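PDB 6GZF: glutathione S-transferase from Natrialba magadii ATCC 43099, which is a Xi class glutathione transferase that probably acts as a glutathionyl-hydroquinone reductase, removing glutathione from conjugated hydroquinones. Local coordinates for residues N9-G14 and P126-R131; D115-L120 and V132-L137; A34-N39 and N147-E152. All blocks are in the same frame, centred on the assembly; numbering follows the deposited sequence. Where two conformers were deposited one is given.

Contact 1: N9-G14 and P126-R131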
loop_
_atom_site.group_PDB
_atom_site.type_symbol
_atom_site.label_atom_id
_atom_site.label_comp_id
_atom_site.label_asym_id
_atom_site.label_seq_id
_atom_site.Cartn_x
_atom_site.Cartn_y
_atom_site.Cartn_z
ATOM N N ASN A 9 22.209 7.078 4.887
ATOM C CA ASN A 9 23.402 7.702 5.436
ATOM C C ASN A 9 24.287 8.334 4.369
ATOM O O ASN A 9 23.898 8.428 3.204
ATOM C CB ASN A 9 24.197 6.681 6.241
ATOM C CG ASN A 9 23.361 6.007 7.308
ATOM O OD1 ASN A 9 22.679 6.670 8.091
ATOM N ND2 ASN A 9 23.409 4.681 7.347
ATOM N N MET A 10 25.480 8.763 4.774
ATOM C CA MET A 10 26.293 9.626 3.929
ATOM C C MET A 10 27.787 9.497 4.217
ATOM O O MET A 10 28.202 9.064 5.299
ATOM C CB MET A 10 25.852 11.080 4.113
ATOM C CG MET A 10 25.408 11.390 5.532
ATOM S SD MET A 10 24.469 12.918 5.669
ATOM C CE MET A 10 22.880 12.417 5.007
ATOM N N LEU A 11 28.587 9.865 3.226
ATOM C CA LEU A 11 30.024 10.001 3.395
ATOM C C LEU A 11 30.369 11.486 3.337
ATOM O O LEU A 11 30.055 12.156 2.358
ATOM C CB LEU A 11 30.768 9.216 2.312
ATOM C CG LEU A 11 32.065 8.490 2.679
ATOM C CD1 LEU A 11 31.858 7.565 3.862
ATOM C CD2 LEU A 11 32.576 7.701 1.483
ATOM N N VAL A 12 30.992 12.005 4.390
ATOM C CA VAL A 12 31.313 13.429 4.450
ATOM C C VAL A 12 32.808 13.655 4.646
ATOM O O VAL A 12 33.356 13.337 5.702
ATOM C CB VAL A 12 30.544 14.137 5.584
ATOM C CG1 VAL A 12 30.925 15.607 5.647
ATOM C CG2 VAL A 12 29.043 13.980 5.386
ATOM N N ASP A 13 33.452 14.213 3.622
ATOM C CA ASP A 13 34.900 14.412 3.611
ATOM C C ASP A 13 35.633 13.109 3.917
ATOM O O ASP A 13 36.633 13.101 4.634
ATOM C CB ASP A 13 35.310 15.502 4.606
ATOM C CG ASP A 13 34.812 16.879 4.202
ATOM O OD1 ASP A 13 34.561 17.092 2.997
ATOM O OD2 ASP A 13 34.676 17.748 5.090
ATOM N N GLY A 14 35.120 12.009 3.373
ATOM C CA GLY A 14 35.720 10.703 3.564
ATOM C C GLY A 14 35.332 10.046 4.875
ATOM O O GLY A 14 35.965 9.080 5.302
ATOM N N PRO A 126 39.380 9.529 -1.345
ATOM C CA PRO A 126 39.624 9.577 0.105
ATOM C C PRO A 126 38.925 10.715 0.856
ATOM O O PRO A 126 38.793 10.629 2.076
ATOM C CB PRO A 126 41.151 9.744 0.200
ATOM C CG PRO A 126 41.620 10.062 -1.190
ATOM C CD PRO A 126 40.636 9.427 -2.104
ATOM N N ASP A 127 38.486 11.753 0.153
ATOM C CA ASP A 127 37.873 12.905 0.810
ATOM C C ASP A 127 36.480 13.193 0.251
ATOM O O ASP A 127 35.955 14.298 0.396
ATOM C CB ASP A 127 38.772 14.137 0.658
ATOM C CG ASP A 127 38.403 15.256 1.614
ATOM O OD1 ASP A 127 38.196 14.973 2.812
ATOM O OD2 ASP A 127 38.315 16.419 1.164
ATOM N N VAL A 128 35.877 12.189 -0.378
ATOM C CA VAL A 128 34.618 12.382 -1.091
ATOM C C VAL A 128 33.449 12.686 -0.151
ATOM O O VAL A 128 33.378 12.175 0.969
ATOM C CB VAL A 128 34.274 11.141 -1.957
ATOM C CG1 VAL A 128 33.910 9.945 -1.086
ATOM C CG2 VAL A 128 33.156 11.457 -2.940
ATOM N N THR A 129 32.549 13.551 -0.610
ATOM C CA THR A 129 31.300 13.815 0.089
ATOM C C THR A 129 30.133 13.454 -0.825
ATOM O O THR A 129 29.805 14.199 -1.747
ATOM C CB THR A 129 31.186 15.285 0.535
ATOM O OG1 THR A 129 32.218 15.578 1.486
ATOM C CG2 THR A 129 29.832 15.545 1.177
ATOM N N CYS A 130 29.517 12.302 -0.574
ATOM C CA CYS A 130 28.490 11.782 -1.470
ATOM C C CYS A 130 27.591 10.752 -0.803
ATOM O O CYS A 130 27.706 10.486 0.394
ATOM C CB CYS A 130 29.139 11.150 -2.701
ATOM S SG CYS A 130 30.115 9.673 -2.328
ATOM N N ARG A 131 26.692 10.179 -1.598
ATOM C CA ARG A 131 25.884 9.046 -1.171
ATOM C C ARG A 131 26.505 7.761 -1.710
ATOM O O ARG A 131 26.932 7.706 -2.864
ATOM C CB ARG A 131 24.441 9.183 -1.663
ATOM C CG ARG A 131 23.715 10.433 -1.188
ATOM C CD ARG A 131 22.994 10.201 0.131
ATOM N NE ARG A 131 22.052 11.277 0.431
ATOM C CZ ARG A 131 21.415 11.415 1.589
ATOM N NH1 ARG A 131 21.613 10.543 2.567
ATOM N NH2 ARG A 131 20.577 12.427 1.769
#

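Contact 2: D115-L120 and V132-L137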
loop_
_atom_site.group_PDB
_atom_site.type_symbol
_atom_site.label_atom_id
_atom_site.label_comp_id
_atom_site.label_asym_id
_atom_site.label_seq_id
_atom_site.Cartn_x
_atom_site.Cartn_y
_atom_site.Cartn_z
ATOM N N ASP A 115 34.041 -5.242 2.971
ATOM C CA ASP A 115 32.828 -5.558 3.711
ATOM C C ASP A 115 31.666 -4.700 3.226
ATOM O O ASP A 115 30.546 -5.185 3.066
ATOM C CB ASP A 115 33.042 -5.354 5.212
ATOM C CG ASP A 115 34.105 -6.272 5.780
ATOM O OD1 ASP A 115 34.135 -7.461 5.396
ATOM O OD2 ASP A 115 34.911 -5.803 6.611
ATOM N N TYR A 116 31.943 -3.423 2.984
ATOM C CA TYR A 116 30.903 -2.478 2.603
ATOM C C TYR A 116 31.287 -1.685 1.359
ATOM O O TYR A 116 32.467 -1.530 1.045
ATOM C CB TYR A 116 30.608 -1.528 3.764
ATOM C CG TYR A 116 30.411 -2.241 5.081
ATOM C CD1 TYR A 116 29.226 -2.904 5.359
ATOM C CD2 TYR A 116 31.411 -2.257 6.044
ATOM C CE1 TYR A 116 29.038 -3.564 6.556
ATOM C CE2 TYR A 116 31.233 -2.913 7.248
ATOM C CZ TYR A 116 30.043 -3.564 7.498
ATOM O OH TYR A 116 29.858 -4.218 8.694
ATOM N N LEU A 117 30.276 -1.181 0.657
ATOM C CA LEU A 117 30.487 -0.439 -0.581
ATOM C C LEU A 117 31.160 0.906 -0.329
ATOM O O LEU A 117 31.818 1.454 -1.215
ATOM C CB LEU A 117 29.155 -0.227 -1.304
ATOM C CG LEU A 117 29.222 0.123 -2.792
ATOM C CD1 LEU A 117 29.629 -1.091 -3.611
ATOM C CD2 LEU A 117 27.890 0.682 -3.275
ATOM N N ARG A 118 30.996 1.434 0.879
ATOM C CA ARG A 118 31.558 2.734 1.224
ATOM C C ARG A 118 33.084 2.699 1.251
ATOM O O ARG A 118 33.737 3.722 1.054
ATOM C CB ARG A 118 31.012 3.215 2.571
ATOM C CG ARG A 118 31.111 2.206 3.704
ATOM C CD ARG A 118 30.321 2.688 4.912
ATOM N NE ARG A 118 30.457 1.811 6.072
ATOM C CZ ARG A 118 31.372 1.965 7.024
ATOM N NH1 ARG A 118 32.240 2.966 6.956
ATOM N NH2 ARG A 118 31.418 1.120 8.045
ATOM N N GLU A 119 33.645 1.517 1.486
ATOM C CA GLU A 119 35.092 1.340 1.462
ATOM C C GLU A 119 35.640 1.561 0.056
ATOM O O GLU A 119 36.734 2.101 -0.118
ATOM C CB GLU A 119 35.474 -0.056 1.961
ATOM C CG GLU A 119 35.098 -0.329 3.406
ATOM C CD GLU A 119 35.397 -1.757 3.822
ATOM O OE1 GLU A 119 36.583 -2.148 3.797
ATOM O OE2 GLU A 119 34.446 -2.486 4.173
ATOM N N LEU A 120 34.870 1.142 -0.942
ATOM C CA LEU A 120 35.271 1.274 -2.338
ATOM C C LEU A 120 35.315 2.736 -2.774
ATOM O O LEU A 120 36.224 3.147 -3.496
ATOM C CB LEU A 120 34.323 0.482 -3.237
ATOM C CG LEU A 120 34.554 -1.030 -3.254
ATOM C CD1 LEU A 120 33.337 -1.749 -3.804
ATOM C CD2 LEU A 120 35.794 -1.368 -4.066
ATOM N N VAL A 132 26.566 6.733 -0.871
ATOM C CA VAL A 132 27.066 5.434 -1.307
ATOM C C VAL A 132 25.929 4.643 -1.941
ATOM O O VAL A 132 25.114 4.043 -1.242
ATOM C CB VAL A 132 27.678 4.635 -0.140
ATOM C CG1 VAL A 132 28.228 3.304 -0.635
ATOM C CG2 VAL A 132 28.771 5.444 0.534
ATOM N N THR A 133 25.878 4.644 -3.271
ATOM C CA THR A 133 24.775 4.040 -4.014
ATOM C C THR A 133 25.252 3.104 -5.121
ATOM O O THR A 133 26.444 3.026 -5.417
ATOM C CB THR A 133 23.880 5.117 -4.663
ATOM O OG1 THR A 133 24.659 5.895 -5.583
ATOM C CG2 THR A 133 23.281 6.033 -3.608
ATOM N N VAL A 134 24.296 2.422 -5.743
ATOM C CA VAL A 134 24.543 1.569 -6.896
ATOM C C VAL A 134 23.773 2.150 -8.081
ATOM O O VAL A 134 22.751 2.811 -7.887
ATOM C CB VAL A 134 24.110 0.109 -6.631
ATOM C CG1 VAL A 134 25.067 -0.563 -5.657
ATOM C CG2 VAL A 134 22.682 0.058 -6.112
ATOM N N PRO A 135 24.251 1.914 -9.315
ATOM C CA PRO A 135 25.413 1.109 -9.707
ATOM C C PRO A 135 26.735 1.864 -9.636
ATOM O O PRO A 135 26.752 3.091 -9.534
ATOM C CB PRO A 135 25.091 0.736 -11.152
ATOM C CG PRO A 135 24.356 1.928 -11.660
ATOM C CD PRO A 135 23.544 2.449 -10.493
ATOM N N VAL A 136 27.833 1.117 -9.684
ATOM C CA VAL A 136 29.170 1.696 -9.725
ATOM C C VAL A 136 30.030 0.957 -10.744
ATOM O O VAL A 136 30.299 -0.234 -10.591
ATOM C CB VAL A 136 29.866 1.643 -8.347
ATOM C CG1 VAL A 136 31.340 2.003 -8.477
ATOM C CG2 VAL A 136 29.173 2.565 -7.355
ATOM N N LEU A 137 30.452 1.662 -11.789
ATOM C CA LEU A 137 31.360 1.081 -12.768
ATOM C C LEU A 137 32.797 1.292 -12.309
ATOM O O LEU A 137 33.241 2.426 -12.130
ATOM C CB LEU A 137 31.142 1.689 -14.154
ATOM C CG LEU A 137 32.001 1.088 -15.270
ATOM C CD1 LEU A 137 31.654 -0.381 -15.478
ATOM C CD2 LEU A 137 31.839 1.870 -16.564
#

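Contact 3: A34-N39 and N147-E152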
loop_
_atom_site.group_PDB
_atom_site.type_symbol
_atom_site.label_atom_id
_atom_site.label_comp_id
_atom_site.label_asym_id
_atom_site.label_seq_id
_atom_site.Cartn_x
_atom_site.Cartn_y
_atom_site.Cartn_z
ATOM N N ALA A 34 26.939 17.346 -2.823
ATOM C CA ALA A 34 27.526 16.038 -3.095
ATOM C C ALA A 34 28.392 16.005 -4.350
ATOM O O ALA A 34 28.178 16.765 -5.296
ATOM C CB ALA A 34 26.424 14.992 -3.199
ATOM N N THR A 35 29.374 15.109 -4.338
ATOM C CA THR A 35 30.215 14.846 -5.498
ATOM C C THR A 35 29.780 13.539 -6.152
ATOM O O THR A 35 29.493 12.563 -5.464
ATOM C CB THR A 35 31.707 14.754 -5.109
ATOM O OG1 THR A 35 32.122 15.976 -4.485
ATOM C CG2 THR A 35 32.573 14.491 -6.335
ATOM N N THR A 36 29.718 13.521 -7.479
ATOM C CA THR A 36 29.423 12.288 -8.199
ATOM C C THR A 36 30.581 11.921 -9.120
ATOM O O THR A 36 31.542 12.678 -9.254
ATOM C CB THR A 36 28.122 12.400 -9.017
ATOM O OG1 THR A 36 28.237 13.468 -9.964
ATOM C CG2 THR A 36 26.938 12.661 -8.100
ATOM N N PHE A 37 30.484 10.754 -9.748
ATOM C CA PHE A 37 31.543 10.260 -10.619
ATOM C C PHE A 37 31.024 10.122 -12.047
ATOM O O PHE A 37 30.161 9.287 -12.321
ATOM C CB PHE A 37 32.079 8.920 -10.104
ATOM C CG PHE A 37 32.677 8.994 -8.724
ATOM C CD1 PHE A 37 31.864 9.042 -7.601
ATOM C CD2 PHE A 37 34.051 9.012 -8.549
ATOM C CE1 PHE A 37 32.410 9.111 -6.333
ATOM C CE2 PHE A 37 34.604 9.079 -7.284
ATOM C CZ PHE A 37 33.782 9.129 -6.174
ATOM N N ARG A 38 31.550 10.943 -12.953
ATOM C CA ARG A 38 30.972 11.058 -14.289
ATOM C C ARG A 38 31.964 10.865 -15.435
ATOM O O ARG A 38 31.789 11.443 -16.508
ATOM C CB ARG A 38 30.300 12.422 -14.444
ATOM C CG ARG A 38 29.264 12.725 -13.381
ATOM C CD ARG A 38 27.867 12.460 -13.901
ATOM N NE ARG A 38 26.845 12.879 -12.949
ATOM C CZ ARG A 38 26.226 14.054 -12.988
ATOM N NH1 ARG A 38 25.308 14.350 -12.079
ATOM N NH2 ARG A 38 26.527 14.933 -13.934
ATOM N N ASN A 39 32.998 10.060 -15.222
ATOM C CA ASN A 39 33.898 9.718 -16.315
ATOM C C ASN A 39 33.228 8.740 -17.272
ATOM O O ASN A 39 32.334 7.988 -16.880
ATOM C CB ASN A 39 35.210 9.132 -15.788
ATOM C CG ASN A 39 36.153 10.196 -15.261
ATOM O OD1 ASN A 39 36.736 10.960 -16.030
ATOM N ND2 ASN A 39 36.310 10.249 -13.944
ATOM N N ASN A 147 32.311 5.549 -13.502
ATOM C CA ASN A 147 31.022 6.223 -13.553
ATOM C C ASN A 147 30.085 5.746 -12.449
ATOM O O ASN A 147 30.210 4.628 -11.949
ATOM C CB ASN A 147 30.375 6.021 -14.923
ATOM C CG ASN A 147 29.283 7.034 -15.205
ATOM O OD1 ASN A 147 28.146 6.880 -14.757
ATOM N ND2 ASN A 147 29.626 8.082 -15.945
ATOM N N ASN A 148 29.142 6.608 -12.084
ATOM C CA ASN A 148 28.266 6.368 -10.946
ATOM C C ASN A 148 26.803 6.630 -11.307
ATOM O O ASN A 148 25.929 6.675 -10.441
ATOM C CB ASN A 148 28.700 7.251 -9.773
ATOM C CG ASN A 148 28.094 6.820 -8.455
ATOM O OD1 ASN A 148 27.662 5.678 -8.297
ATOM N ND2 ASN A 148 28.063 7.736 -7.494
ATOM N N GLU A 149 26.548 6.788 -12.602
ATOM C CA GLU A 149 25.226 7.163 -13.089
ATOM C C GLU A 149 24.624 6.081 -13.980
ATOM O O GLU A 149 25.210 5.705 -14.994
ATOM C CB GLU A 149 25.310 8.484 -13.854
ATOM C CG GLU A 149 25.956 9.603 -13.060
ATOM C CD GLU A 149 24.981 10.291 -12.130
ATOM O OE1 GLU A 149 23.763 10.180 -12.371
ATOM O OE2 GLU A 149 25.432 10.935 -11.159
ATOM N N SER A 150 23.447 5.595 -13.597
ATOM C CA SER A 150 22.767 4.529 -14.325
ATOM C C SER A 150 22.550 4.875 -15.793
ATOM O O SER A 150 22.794 4.054 -16.678
ATOM C CB SER A 150 21.421 4.223 -13.667
ATOM O OG SER A 150 20.582 5.364 -13.675
ATOM N N GLU A 151 22.089 6.096 -16.037
ATOM C CA GLU A 151 21.774 6.565 -17.382
ATOM C C GLU A 151 22.982 6.528 -18.313
ATOM O O GLU A 151 22.866 6.158 -19.482
ATOM C CB GLU A 151 21.207 7.985 -17.313
ATOM C CG GLU A 151 21.127 8.710 -18.645
ATOM C CD GLU A 151 20.461 10.066 -18.522
ATOM O OE1 GLU A 151 19.488 10.184 -17.745
ATOM O OE2 GLU A 151 20.912 11.016 -19.195
ATOM N N GLU A 152 24.143 6.902 -17.786
ATOM C CA GLU A 152 25.346 7.014 -18.602
ATOM C C GLU A 152 26.092 5.688 -18.725
ATOM O O GLU A 152 26.711 5.415 -19.754
ATOM C CB GLU A 152 26.268 8.090 -18.028
ATOM C CG GLU A 152 25.638 9.475 -18.008
ATOM C CD GLU A 152 26.575 10.539 -17.474
ATOM O OE1 GLU A 152 27.285 10.267 -16.484
ATOM O OE2 GLU A 152 26.603 11.650 -18.045
#

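Contact 1: N9-G14 and P126-R131
Arg131 and Met10 lie side by side and point the same way. Met10 CE comes within 3.3 Å of Arg131 NH1, obliquely to the guanidinium. The chain of Arg131 bends at CG (chi2 -90°), which turns the group back toward Asn9. Arg131 NH1 gives a hydrogen bond of 3.2 Å to Asn9 O. The oxygen lies near the guanidinium plane, but the donor stands above the carbonyl plane. Arg131 NH2 forms a salt bridge with Glu31.

Next along the chain the backbones pair. Leu11 and Cys130 form an antiparallel hydrogen-bonded pair, with Leu11 N to Cys130 O and Cys130 N to Leu11 O both at 3.0 Å. The side chain of Leu11 crosses that of Val128 at about a right angle, CD2 against CG1 at 3.7 Å.

Asp13 lies alongside both Thr129 and Asp127. Thr129 OG1 lies anti to the carbonyl carbon (chi1 -64°), which turns it to Asp13 N, and it accepts from that nitrogen at 2.8 Å. The carboxylate planes of Asp13 and Asp127 are 22° apart, and their like charges probably disfavour each other. Gly14 N closes this end with a bond of 3.0 Å to Val128 O.

The pairing adds the loop 126-131 to one side of strand 10-12, while strand 15-17 pairs on its other side. Helix 117-124 packs against Leu11 and Cys130 through Tyr121.

Contact 2: D115-L120 and V132-L137
Thr133 O accepts a hydrogen bond from the hydroxyl of Tyr121, and the methyl Leu117 CD2 packs against it at 3.5 Å. No hydrogen bond joins the segments 115-120 and 132-137, so their contact is mainly apolar packing. The side chains of Leu117 and Val132 run past one another, pointing opposite ways. Val132 CG1, anti to its own backbone N (chi1 -178°), reaches Leu117 CB at 3.7 Å. It also lies against Arg118 N. The other branch, Val132 CG2, rests on Arg118 CB at 3.8 Å. Leu117 CD2 reaches on to Val134 CG1 at 3.9 Å.

Behind this face Glu119 OE2 accepts from Tyr116 N at 2.9 Å, from above the carboxylate plane, and more weakly from Asp115 N. The guanidinium of Arg118 turns from Val132 to Trp16, in a cation-pi interaction.

Val134 precedes a cis Pro135, as expected of the thioredoxin-like domain of glutathione transferases. Val132, Thr133 and Val134 are predicted to bind glutathione. The contact sets Leu117 and Arg118 against the loop before strand 136-139. Val134 and Pro135 pack on helix 65-77, and strand 56-60 lies beside Leu120 and Pro135.

Contact 3: A34-N39 and N147-E152
The ring of Phe37 has the side-chain amide of Asn148 at its edge, with the two planes 71° apart. The CB atoms of Phe37 and Asn148 also touch, at 3.8 Å. The guanidinium of Arg38 is met at its edge by Glu149 OE2. The carboxylate of Glu149 stands almost perpendicular to it, at 89°. Arg38 NE donates to Glu149 OE2 at 3.0 Å in a salt bridge. The oxygen is near the guanidinium plane but is approached from above the plane of its own carboxylate. Glu152 OE1 lies oblique to the guanidinium and touches Arg38 CD at 3.4 Å. The charge of Glu152 lies near that of Arg38 but beyond a salt bridge.

Asn147 uses both ends of its amide. ND2 gives one hydrogen bond to Asn39 O, 2.9 Å long and nearly straight, and another to Glu152 OE1 at 3.2 Å. Both acceptors lie in the amide plane. OD1 accepts from Glu149 N at 2.7 Å, which makes an Asx turn. These three bonds fix the rotation of the amide. CG of Asn147 lies anti to its backbone N (chi1 -161°), which carries the amide toward Asn39. A weak backbone bond from Asn148 N to Phe37 O completes the contact.

Glu149 occupies the N-cap position of helix 150-159. It and Ser150 are predicted to bind glutathione. An acidic residue followed by serine at this helix start is characteristic of the glutathione site of many glutathione transferases, where the pair receives the gamma-glutamyl end of the peptide.

The three contacts lie on the same side of the chain's centre. Contact 2 is about 12 Å from each of the others, centre to centre, and contacts 1 and 3 are about 15 Å apart. Contact 1 reaches contact 3 through a probable hydrogen bond between Thr129 O and Thr35 N (2.8 Å). Contact 2 reaches contact 3 through another, between Leu137 N and Asn147 O (3.0 Å). Each contact contributes to the predicted glutathione site: Arg131 in contact 1, Val132 to Val134 in contact 2, Glu149 and Ser150 in contact 3. The side chain of Val134 lies about 4 Å from that of Cys64, the predicted nucleophile.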